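PDB 3PSH: molybdate-binding protein MolA from Haemophilus influenzae, which binds molybdate and tungstate, but not sulfate or phosphate, in the periplasm and serves the MolBC ABC transporter as its solute-binding subunit in low-affinity molybdate import. Local coordinates for residues I4-Q7 / L8-V12; G139-Q142 / G143-I147; E152-Q155 / Q156-L160; N312-Y315 / Q316-R320. All coordinates share one frame; numbering follows the deposited sequence.

Interaction 1: I4-Q7 / L8-V12; sequences ITDQ and LDRKV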
loop_
_atom_site.group_PDB
_atom_site.type_symbol
_atom_site.label_atom_id
_atom_site.label_comp_id
_atom_site.label_asym_id
_atom_site.label_seq_id
_atom_site.Cartn_x
_atom_site.Cartn_y
_atom_site.Cartn_z
ATOM N N ILE A 4 9.021 -22.135 -3.245
ATOM C CA ILE A 4 9.313 -20.788 -2.719
ATOM C C ILE A 4 8.973 -20.729 -1.259
ATOM O O ILE A 4 8.321 -21.597 -0.780
ATOM C CB ILE A 4 8.592 -19.643 -3.542
ATOM C CG1 ILE A 4 7.037 -19.760 -3.438
ATOM C CG2 ILE A 4 9.122 -19.599 -4.978
ATOM C CD1 ILE A 4 6.371 -19.111 -2.174
ATOM N N THR A 5 9.455 -19.677 -0.561
ATOM C CA THR A 5 9.029 -19.397 0.815
ATOM C C THR A 5 8.247 -18.086 0.769
ATOM O O THR A 5 8.704 -17.062 0.277
ATOM C CB THR A 5 10.179 -19.277 1.802
ATOM O OG1 THR A 5 10.941 -20.499 1.722
ATOM C CG2 THR A 5 9.711 -19.074 3.215
ATOM N N ASP A 6 7.034 -18.200 1.197
ATOM C CA ASP A 6 6.134 -16.983 1.176
ATOM C C ASP A 6 6.323 -16.183 2.499
ATOM O O ASP A 6 7.071 -16.568 3.405
ATOM C CB ASP A 6 4.671 -17.394 0.894
ATOM C CG ASP A 6 3.909 -17.892 2.111
ATOM O OD1 ASP A 6 4.421 -17.915 3.288
ATOM O OD2 ASP A 6 2.723 -18.246 1.908
ATOM N N GLN A 7 5.553 -15.097 2.582
ATOM C CA GLN A 7 5.733 -14.152 3.690
ATOM C C GLN A 7 5.022 -14.568 5.027
ATOM O O GLN A 7 4.952 -13.803 6.059
ATOM C CB GLN A 7 5.444 -12.740 3.174
ATOM C CG GLN A 7 6.486 -12.335 2.146
ATOM C CD GLN A 7 6.455 -10.822 1.876
ATOM O OE1 GLN A 7 5.452 -10.328 1.448
ATOM N NE2 GLN A 7 7.598 -10.176 1.890
ATOM N N LEU A 8 4.432 -15.777 5.044
ATOM C CA LEU A 8 4.048 -16.404 6.280
ATOM C C LEU A 8 5.095 -17.524 6.593
ATOM O O LEU A 8 4.820 -18.444 7.483
ATOM C CB LEU A 8 2.596 -16.910 6.128
ATOM C CG LEU A 8 1.374 -15.936 6.065
ATOM C CD1 LEU A 8 0.105 -16.695 6.026
ATOM C CD2 LEU A 8 1.426 -15.073 7.270
ATOM N N ASP A 9 6.233 -17.501 5.868
ATOM C CA ASP A 9 7.329 -18.540 6.045
ATOM C C ASP A 9 6.832 -19.983 5.711
ATOM O O ASP A 9 7.361 -21.012 6.204
ATOM C CB ASP A 9 7.883 -18.449 7.470
ATOM C CG ASP A 9 8.655 -17.079 7.752
ATOM O OD1 ASP A 9 9.012 -16.321 6.826
ATOM O OD2 ASP A 9 8.853 -16.838 8.973
ATOM N N ARG A 10 5.839 -20.002 4.825
ATOM C CA ARG A 10 5.345 -21.270 4.284
ATOM C C ARG A 10 6.144 -21.668 3.077
ATOM O O ARG A 10 6.376 -20.857 2.162
ATOM C CB ARG A 10 3.884 -21.132 3.902
ATOM C CG ARG A 10 3.008 -20.822 5.119
ATOM C CD ARG A 10 1.618 -20.308 4.655
ATOM N NE ARG A 10 0.830 -21.390 4.003
ATOM C CZ ARG A 10 0.593 -21.476 2.683
ATOM N NH1 ARG A 10 1.131 -20.630 1.819
ATOM N NH2 ARG A 10 -0.150 -22.524 2.267
ATOM N N LYS A 11 6.581 -22.939 3.044
ATOM C CA LYS A 11 7.235 -23.457 1.820
ATOM C C LYS A 11 6.073 -23.883 0.888
ATOM O O LYS A 11 5.185 -24.737 1.311
ATOM C CB LYS A 11 8.029 -24.721 2.082
ATOM C CG LYS A 11 9.139 -24.469 3.103
ATOM C CD LYS A 11 10.259 -23.511 2.585
ATOM C CE LYS A 11 11.308 -23.277 3.719
ATOM N NZ LYS A 11 12.213 -22.096 3.483
ATOM N N VAL A 12 6.121 -23.388 -0.350
ATOM C CA VAL A 12 5.053 -23.608 -1.326
ATOM C C VAL A 12 5.653 -24.105 -2.643
ATOM O O VAL A 12 6.564 -23.498 -3.280
ATOM C CB VAL A 12 4.231 -22.287 -1.674
ATOM C CG1 VAL A 12 3.037 -22.552 -2.583
ATOM C CG2 VAL A 12 3.763 -21.615 -0.433
HETATM O O HOH W 1 9.777 -15.396 4.419
#

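Interaction 2: G139-Q142 / G143-I147; sequences GLKQ and GIELI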
loop_
_atom_site.group_PDB
_atom_site.type_symbol
_atom_site.label_atom_id
_atom_site.label_comp_id
_atom_site.label_asym_id
_atom_site.label_seq_id
_atom_site.Cartn_x
_atom_site.Cartn_y
_atom_site.Cartn_z
ATOM N N GLY A 139 10.634 -5.897 3.685
ATOM C CA GLY A 139 9.433 -6.732 3.353
ATOM C C GLY A 139 8.925 -6.335 1.964
ATOM O O GLY A 139 8.451 -7.240 1.208
ATOM N N LEU A 140 9.079 -5.040 1.579
ATOM C CA LEU A 140 8.629 -4.579 0.295
ATOM C C LEU A 140 9.572 -5.168 -0.702
ATOM O O LEU A 140 9.152 -5.761 -1.681
ATOM C CB LEU A 140 8.710 -3.024 0.240
ATOM C CG LEU A 140 8.331 -2.480 -1.136
ATOM C CD1 LEU A 140 6.971 -2.861 -1.634
ATOM C CD2 LEU A 140 8.364 -0.937 -0.964
ATOM N N LYS A 141 10.874 -5.097 -0.423
ATOM C CA LYS A 141 11.858 -5.660 -1.345
ATOM C C LYS A 141 11.626 -7.193 -1.469
ATOM O O LYS A 141 11.684 -7.721 -2.607
ATOM C CB LYS A 141 13.329 -5.461 -0.816
ATOM C CG LYS A 141 14.403 -6.116 -1.608
ATOM C CD LYS A 141 15.735 -5.737 -0.937
ATOM C CE LYS A 141 16.903 -6.643 -1.298
ATOM N NZ LYS A 141 17.098 -7.101 -2.659
ATOM N N GLN A 142 11.484 -7.881 -0.357
ATOM C CA GLN A 142 11.325 -9.405 -0.362
ATOM C C GLN A 142 10.008 -9.768 -1.103
ATOM O O GLN A 142 9.919 -10.721 -1.901
ATOM C CB GLN A 142 11.330 -9.925 1.058
ATOM C CG GLN A 142 10.898 -11.338 1.207
ATOM C CD GLN A 142 10.801 -11.737 2.655
ATOM O OE1 GLN A 142 9.787 -11.540 3.249
ATOM N NE2 GLN A 142 11.856 -12.421 3.202
ATOM N N GLY A 143 8.954 -8.947 -0.837
ATOM C CA GLY A 143 7.685 -9.191 -1.501
ATOM C C GLY A 143 7.672 -9.009 -2.996
ATOM O O GLY A 143 7.110 -9.789 -3.751
ATOM N N ILE A 144 8.214 -7.863 -3.405
ATOM C CA ILE A 144 8.339 -7.621 -4.830
ATOM C C ILE A 144 9.172 -8.780 -5.459
ATOM O O ILE A 144 8.807 -9.278 -6.560
ATOM C CB ILE A 144 8.968 -6.187 -5.144
ATOM C CG1 ILE A 144 7.979 -5.062 -4.758
ATOM C CG2 ILE A 144 9.253 -6.097 -6.678
ATOM C CD1 ILE A 144 8.667 -3.667 -4.951
ATOM N N GLU A 145 10.284 -9.064 -4.782
ATOM C CA GLU A 145 11.127 -10.199 -5.347
ATOM C C GLU A 145 10.367 -11.471 -5.511
ATOM O O GLU A 145 10.530 -12.203 -6.557
ATOM C CB GLU A 145 12.447 -10.374 -4.612
ATOM C CG GLU A 145 13.335 -9.108 -4.724
ATOM C CD GLU A 145 14.483 -9.112 -3.713
ATOM O OE1 GLU A 145 14.438 -9.918 -2.766
ATOM O OE2 GLU A 145 15.363 -8.255 -3.847
ATOM N N LEU A 146 9.548 -11.768 -4.517
ATOM C CA LEU A 146 8.740 -13.084 -4.522
ATOM C C LEU A 146 7.688 -13.053 -5.632
ATOM O O LEU A 146 7.565 -13.995 -6.374
ATOM C CB LEU A 146 8.118 -13.340 -3.150
ATOM C CG LEU A 146 7.063 -14.480 -3.103
ATOM C CD1 LEU A 146 7.863 -15.856 -3.420
ATOM C CD2 LEU A 146 6.499 -14.562 -1.586
ATOM N N ILE A 147 6.927 -11.948 -5.745
ATOM C CA ILE A 147 5.865 -11.872 -6.766
ATOM C C ILE A 147 6.567 -11.938 -8.142
ATOM O O ILE A 147 6.071 -12.614 -9.054
ATOM C CB ILE A 147 5.065 -10.551 -6.580
ATOM C CG1 ILE A 147 4.444 -10.566 -5.181
ATOM C CG2 ILE A 147 4.076 -10.357 -7.734
ATOM C CD1 ILE A 147 3.906 -9.196 -4.618
#

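Interaction 3: E152-Q155 / Q156-L160; sequences EKKQ and QGDEL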
loop_
_atom_site.group_PDB
_atom_site.type_symbol
_atom_site.label_atom_id
_atom_site.label_comp_id
_atom_site.label_asym_id
_atom_site.label_seq_id
_atom_site.Cartn_x
_atom_site.Cartn_y
_atom_site.Cartn_z
ATOM N N GLU A 152 7.958 -14.819 -13.110
ATOM C CA GLU A 152 9.122 -14.874 -13.969
ATOM C C GLU A 152 9.319 -13.523 -14.592
ATOM O O GLU A 152 9.473 -13.353 -15.846
ATOM C CB GLU A 152 8.950 -15.895 -15.159
ATOM C CG GLU A 152 9.031 -17.271 -14.485
ATOM C CD GLU A 152 8.832 -18.365 -15.502
ATOM O OE1 GLU A 152 7.654 -18.646 -15.835
ATOM O OE2 GLU A 152 9.883 -18.854 -16.017
ATOM N N LYS A 153 9.267 -12.534 -13.689
ATOM C CA LYS A 153 9.543 -11.112 -13.990
ATOM C C LYS A 153 10.739 -10.590 -13.216
ATOM O O LYS A 153 10.721 -9.430 -12.686
ATOM C CB LYS A 153 8.328 -10.188 -13.692
ATOM C CG LYS A 153 7.048 -10.533 -14.513
ATOM C CD LYS A 153 7.263 -10.470 -16.051
ATOM C CE LYS A 153 5.930 -10.528 -16.764
ATOM N NZ LYS A 153 6.191 -10.653 -18.213
ATOM N N LYS A 154 11.795 -11.398 -13.099
ATOM C CA LYS A 154 12.895 -11.049 -12.151
ATOM C C LYS A 154 13.520 -9.696 -12.436
ATOM O O LYS A 154 13.694 -8.879 -11.537
ATOM C CB LYS A 154 14.020 -12.118 -12.161
ATOM C CG LYS A 154 15.001 -11.858 -11.043
ATOM C CD LYS A 154 16.268 -12.635 -11.343
ATOM C CE LYS A 154 17.159 -12.748 -10.148
ATOM N NZ LYS A 154 17.770 -11.422 -10.019
ATOM N N GLN A 155 13.892 -9.456 -13.685
ATOM C CA GLN A 155 14.591 -8.198 -14.017
ATOM C C GLN A 155 13.689 -6.977 -13.736
ATOM O O GLN A 155 14.162 -6.032 -13.094
ATOM C CB GLN A 155 15.037 -8.274 -15.475
ATOM C CG GLN A 155 15.621 -6.988 -16.074
ATOM C CD GLN A 155 15.863 -7.122 -17.600
ATOM O OE1 GLN A 155 16.212 -8.205 -18.079
ATOM N NE2 GLN A 155 15.687 -6.020 -18.356
ATOM N N GLN A 156 12.387 -7.030 -14.136
ATOM C CA GLN A 156 11.545 -5.875 -13.881
ATOM C C GLN A 156 11.340 -5.707 -12.351
ATOM O O GLN A 156 11.287 -4.582 -11.801
ATOM C CB GLN A 156 10.231 -5.888 -14.656
ATOM C CG GLN A 156 9.491 -4.505 -14.522
ATOM C CD GLN A 156 8.749 -4.039 -15.751
ATOM O OE1 GLN A 156 7.594 -3.512 -15.688
ATOM N NE2 GLN A 156 9.413 -4.152 -16.904
ATOM N N GLY A 157 11.266 -6.826 -11.615
ATOM C CA GLY A 157 11.186 -6.826 -10.158
ATOM C C GLY A 157 12.386 -6.082 -9.549
ATOM O O GLY A 157 12.254 -5.228 -8.686
ATOM N N ASP A 158 13.564 -6.392 -10.046
ATOM C CA ASP A 158 14.767 -5.772 -9.521
ATOM C C ASP A 158 14.762 -4.277 -9.819
ATOM O O ASP A 158 15.193 -3.532 -8.966
ATOM C CB ASP A 158 16.020 -6.439 -10.051
ATOM C CG ASP A 158 16.189 -7.857 -9.504
ATOM O OD1 ASP A 158 15.663 -8.168 -8.447
ATOM O OD2 ASP A 158 16.927 -8.673 -10.151
ATOM N N GLU A 159 14.268 -3.870 -11.003
ATOM C CA GLU A 159 14.210 -2.475 -11.366
ATOM C C GLU A 159 13.176 -1.730 -10.497
ATOM O O GLU A 159 13.329 -0.506 -10.162
ATOM C CB GLU A 159 13.754 -2.381 -12.842
ATOM C CG GLU A 159 14.857 -2.947 -13.745
ATOM C CD GLU A 159 14.437 -3.255 -15.164
ATOM O OE1 GLU A 159 13.189 -3.283 -15.464
ATOM O OE2 GLU A 159 15.395 -3.564 -15.940
ATOM N N LEU A 160 12.100 -2.450 -10.179
ATOM C CA LEU A 160 11.001 -1.886 -9.351
ATOM C C LEU A 160 11.471 -1.663 -7.907
ATOM O O LEU A 160 11.243 -0.544 -7.295
ATOM C CB LEU A 160 9.801 -2.880 -9.359
ATOM C CG LEU A 160 8.578 -2.217 -8.638
ATOM C CD1 LEU A 160 8.015 -0.952 -9.241
ATOM C CD2 LEU A 160 7.446 -3.280 -8.761
HETATM O O HOH W 2 13.209 -9.549 -8.859
#

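Interaction 4: N312-Y315 / Q316-R320; sequences NDYY and QKFYR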
loop_
_atom_site.group_PDB
_atom_site.type_symbol
_atom_site.label_atom_id
_atom_site.label_comp_id
_atom_site.label_asym_id
_atom_site.label_seq_id
_atom_site.Cartn_x
_atom_site.Cartn_y
_atom_site.Cartn_z
ATOM N N ASN A 312 6.319 11.104 -14.146
ATOM C CA ASN A 312 6.187 10.667 -15.547
ATOM C C ASN A 312 7.105 9.490 -15.917
ATOM O O ASN A 312 6.604 8.483 -16.502
ATOM C CB ASN A 312 6.466 11.772 -16.539
ATOM C CG ASN A 312 6.188 11.303 -17.980
ATOM O OD1 ASN A 312 5.029 10.957 -18.300
ATOM N ND2 ASN A 312 7.240 11.227 -18.829
ATOM N N ASP A 313 8.394 9.592 -15.561
ATOM C CA ASP A 313 9.378 8.571 -15.898
ATOM C C ASP A 313 8.944 7.185 -15.259
ATOM O O ASP A 313 9.040 6.119 -15.868
ATOM C CB ASP A 313 10.780 8.935 -15.356
ATOM C CG ASP A 313 11.419 10.101 -16.117
ATOM O OD1 ASP A 313 10.928 10.367 -17.233
ATOM O OD2 ASP A 313 12.328 10.743 -15.492
ATOM N N TYR A 314 8.466 7.288 -14.008
ATOM C CA TYR A 314 8.038 6.144 -13.232
ATOM C C TYR A 314 6.768 5.524 -13.871
ATOM O O TYR A 314 6.713 4.253 -14.037
ATOM C CB TYR A 314 7.744 6.561 -11.757
ATOM C CG TYR A 314 7.438 5.347 -10.782
ATOM C CD1 TYR A 314 8.382 4.940 -9.900
ATOM C CD2 TYR A 314 6.269 4.636 -10.918
ATOM C CE1 TYR A 314 8.139 3.792 -9.021
ATOM C CE2 TYR A 314 5.946 3.599 -10.067
ATOM C CZ TYR A 314 6.919 3.122 -9.125
ATOM O OH TYR A 314 6.683 2.002 -8.302
ATOM N N TYR A 315 5.792 6.355 -14.194
ATOM C CA TYR A 315 4.531 5.869 -14.778
ATOM C C TYR A 315 4.830 5.264 -16.153
ATOM O O TYR A 315 4.314 4.193 -16.433
ATOM C CB TYR A 315 3.431 6.917 -14.839
ATOM C CG TYR A 315 2.570 6.930 -13.616
ATOM C CD1 TYR A 315 3.080 7.215 -12.332
ATOM C CD2 TYR A 315 1.192 6.637 -13.698
ATOM C CE1 TYR A 315 2.174 7.214 -11.191
ATOM C CE2 TYR A 315 0.298 6.701 -12.604
ATOM C CZ TYR A 315 0.835 6.972 -11.300
ATOM O OH TYR A 315 -0.078 6.938 -10.256
ATOM N N GLN A 316 5.724 5.856 -16.933
ATOM C CA GLN A 316 5.903 5.318 -18.300
ATOM C C GLN A 316 6.598 3.945 -18.184
ATOM O O GLN A 316 6.241 3.016 -18.957
ATOM C CB GLN A 316 6.763 6.307 -19.125
ATOM C CG GLN A 316 6.022 7.643 -19.376
ATOM C CD GLN A 316 4.935 7.550 -20.436
ATOM O OE1 GLN A 316 4.776 6.541 -21.101
ATOM N NE2 GLN A 316 4.102 8.617 -20.529
ATOM N N LYS A 317 7.489 3.803 -17.168
ATOM C CA LYS A 317 8.236 2.551 -16.953
ATOM C C LYS A 317 7.389 1.401 -16.386
ATOM O O LYS A 317 7.298 0.302 -17.017
ATOM C CB LYS A 317 9.512 2.752 -16.129
ATOM C CG LYS A 317 10.136 1.460 -15.685
ATOM C CD LYS A 317 11.065 0.876 -16.754
ATOM C CE LYS A 317 11.611 -0.483 -16.275
ATOM N NZ LYS A 317 12.224 -1.128 -17.589
ATOM N N PHE A 318 6.584 1.704 -15.328
ATOM C CA PHE A 318 5.927 0.626 -14.558
ATOM C C PHE A 318 4.464 0.521 -14.876
ATOM O O PHE A 318 3.883 -0.578 -14.683
ATOM C CB PHE A 318 6.202 0.882 -13.037
ATOM C CG PHE A 318 7.698 0.692 -12.720
ATOM C CD1 PHE A 318 8.300 -0.536 -12.941
ATOM C CD2 PHE A 318 8.512 1.759 -12.306
ATOM C CE1 PHE A 318 9.660 -0.728 -12.746
ATOM C CE2 PHE A 318 9.882 1.580 -12.082
ATOM C CZ PHE A 318 10.483 0.329 -12.261
ATOM N N TYR A 319 3.823 1.637 -15.268
ATOM C CA TYR A 319 2.409 1.523 -15.654
ATOM C C TYR A 319 2.180 1.618 -17.140
ATOM O O TYR A 319 1.057 1.505 -17.550
ATOM C CB TYR A 319 1.540 2.587 -14.951
ATOM C CG TYR A 319 1.402 2.405 -13.439
ATOM C CD1 TYR A 319 0.699 1.291 -12.906
ATOM C CD2 TYR A 319 1.958 3.361 -12.544
ATOM C CE1 TYR A 319 0.510 1.129 -11.510
ATOM C CE2 TYR A 319 1.710 3.232 -11.127
ATOM C CZ TYR A 319 1.073 2.096 -10.635
ATOM O OH TYR A 319 0.809 1.993 -9.306
ATOM N N ARG A 320 3.242 1.828 -17.914
ATOM C CA ARG A 320 3.233 1.875 -19.410
ATOM C C ARG A 320 2.227 2.961 -19.928
ATOM O O ARG A 320 1.585 2.874 -21.040
ATOM C CB ARG A 320 2.915 0.443 -19.957
ATOM C CG ARG A 320 3.792 -0.629 -19.436
ATOM C CD ARG A 320 3.161 -2.038 -19.713
ATOM N NE ARG A 320 2.057 -2.215 -18.740
ATOM C CZ ARG A 320 2.188 -2.554 -17.429
ATOM N NH1 ARG A 320 3.357 -2.634 -16.823
ATOM N NH2 ARG A 320 1.089 -2.675 -16.704
HETATM O O HOH W 3 0.009 4.739 -8.557
#

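Interaction 1: I4-Q7 / L8-V12
Asp6 lays its carboxylate over the backbone of the turn it begins and against the side chain of Arg10. With CG between the backbone N and the carbonyl carbon (chi1 82°), the carboxylate folds back over the Asp6-Asp9 type I turn. There OD1 accepts from Leu8 N at 2.8 Å, an Asx turn, and from Arg10 N at 3.0 Å, the donors on opposite faces of the carboxylate plane. OD2 takes Arg10 NH1 at 2.9 Å in a salt bridge, OD2 lying in the guanidinium plane but NH1 above the carboxylate plane. A short acid suits this place, since its two oxygens serve two backbone N-H groups and a cation at once. Asp9 N closes the turn on Asp6 O, and a water bridges that oxygen to Asp9 OD1, which also pairs with Lys122. Beyond the turn, Ile4 and Val12 form an antiparallel hydrogen-bonded pair, Ile4 CD1 resting 3.9 Å from Val12 CB, while on the other face Lys11 NZ bonds Thr5 OG1 at 2.7 Å. This beta hairpin of strands 2-5 and 11-14 lies against strand 109-112, where Asp6 OD2 also bonds Ala111 N and Arg10 NH1 bonds Val109 O; Ile4 packs on helix 132-151.

Interaction 2: G139-Q142 / G143-I147
Lys141 and Glu145 meet one helical turn apart on the exposed side of helix 132-151. Followed outward, Glu145 first runs along the backbone of the preceding turn: CB lies 3.4 Å from Lys141 O and CG 3.0 Å from the same oxygen. CG stands anti to its carbonyl carbon (chi1 -62°), which sends the chain back toward the N-terminal end of the helix, where Lys141 lies. CD remains beside Lys141 O and OE1 stays 3.5 Å from it, while OE2 meets both Lys141 CG, at 3.2 Å, and NZ. The salt bridge from NZ to OE2 is modelled as very short, so its exact length is doubtful. A bend at the last torsion of Lys141 (chi4 42°) turns the ammonium to the carboxylate, which the flexible lysine chain can reach on the outer side. On the buried side, Leu140 and Ile144 run side by side with their CD1 atoms 3.8 Å apart, both apolar as the interior demands. A backbone bond, Ile144 N to Leu140 O, joins them too. Such i to i+4 pairing, a salt bridge outward and aliphatic contact inward, characterises an amphipathic alpha-helix, here packed on strand 109-112 and helices 26-34 and 154-165.

Interaction 3: E152-Q155 / Q156-L160
The N-terminal turns of helix 154-165 begin directly after a Schellman motif that ends helix 132-151. Glu152, with positive phi, is the residue at which the first helix is left, and Lys153 takes the N-cap position of the next. Its carbonyl starts the new set of backbone bonds, Lys153 O accepting from Gly157 N at 2.9 Å. Two polar pairs, each four residues apart, then follow on neighbouring sides of the helix. Lys154 and Asp158 form the stronger: Lys154 NZ reaches Asp158 OD2 at 2.9 Å, on that oxygen's syn lone pair, the side of the other carboxylate oxygen. The lysine chain runs extended until its last torsion (chi4 -75°), where it bends to bring the ammonium to the shorter acid. Asp158 OD1 is held differently, through a water that donates both to it and to Lys154 O, so the carboxylate is anchored to a side chain and, indirectly, to the backbone. Aspartate suits a position in the first turns because its negative charge probably interacts favourably with the helix dipole. The second pair, Gln155 and Glu159, is looser. Gln155 NE2 makes a weak bond of 3.5 Å to Glu159 OE2, the amide and carboxylate planes lying 74° apart, and Gln155 CG lies 3.4 Å from the same oxygen. Glu159 OE1 is engaged separately, in a salt bridge with Lys317. While these polar pairs lie on the outer sides of the helix, the buried Leu160 packs on Tyr314 and Phe318, so that helix 154-165 rests on helix 307-319 and Ile144 of helix 132-151 adjoins it.

Interaction 4: N312-Y315 / Q316-R320
Tyr314 and Phe318 form an edge-to-face aromatic pair one turn apart in helix 307-319, with a wider pi-type turn at 316-319. The edge of Phe318 is directed at the face of Tyr314, with centroids 4.9 Å apart and planes at 55°. Phe318 CD2 sits 3.6 Å above the centre of the tyrosine ring. Tyr314 CG lies anti to the backbone N (chi1 -173°), which leans the ring toward the C-terminal end of the helix, under the edge of Phe318. The next pair, Tyr315 and Tyr319, meets obliquely: Tyr319 CD2 stands over the centre of the Tyr315 ring, 3.6 Å from Tyr315 CD2. Aromatic rings suit this buried side: Tyr314 packs on helices 154-165 and 283-297, Phe318 on 154-165 and 26-34, Tyr319 on 26-34 and 283-297, while Tyr315 lies against Leu59 and Tyr274. Tyrosine hydroxyls can still find polar partners there: Tyr314 OH bonds Gln34, Tyr315 OH Glu273 and Tyr319 OH Asn30.

Polar side chains occupy the exposed side. Asn312 and Gln316 are joined by a weak hydrogen bond, Gln316 NE2 to Asn312 OD1 at 3.4 Å, their amide planes 63° apart. In the backbone Phe318 N bonds Tyr314 O at 2.9 Å, Tyr319 N to Tyr315 O following before Arg320 leaves helical geometry. One water links the second aromatic pair, donating to Tyr315 OH at 2.8 Å and to Tyr319 OH at 3.0 Å.

In the fold
The four contacts come in series along the chain, and neighbours in that order touch one another. Interaction 1 meets interaction 2 where Gln7 NE2 probably bonds Gln142 OE1 and Gly139 O, their centres about 12 Å apart. Interactions 2 and 3 lie on consecutive helices, with centres about 10 Å apart and Ile144 packed against Leu160. Interaction 4 meets interaction 3 through Lys317, Tyr314 and Phe318, their centres about 14 Å apart. The contacts thus run from the N-terminal hairpin and strand 109-112 through helices 132-151 and 154-165 to the last helix, 307-319. Side chains Gln7, Leu140 and Tyr319 of interactions 1, 2 and 4 come within about 12, 10 and 13 Å of the molybdate without binding it; interaction 3 lies away from the site.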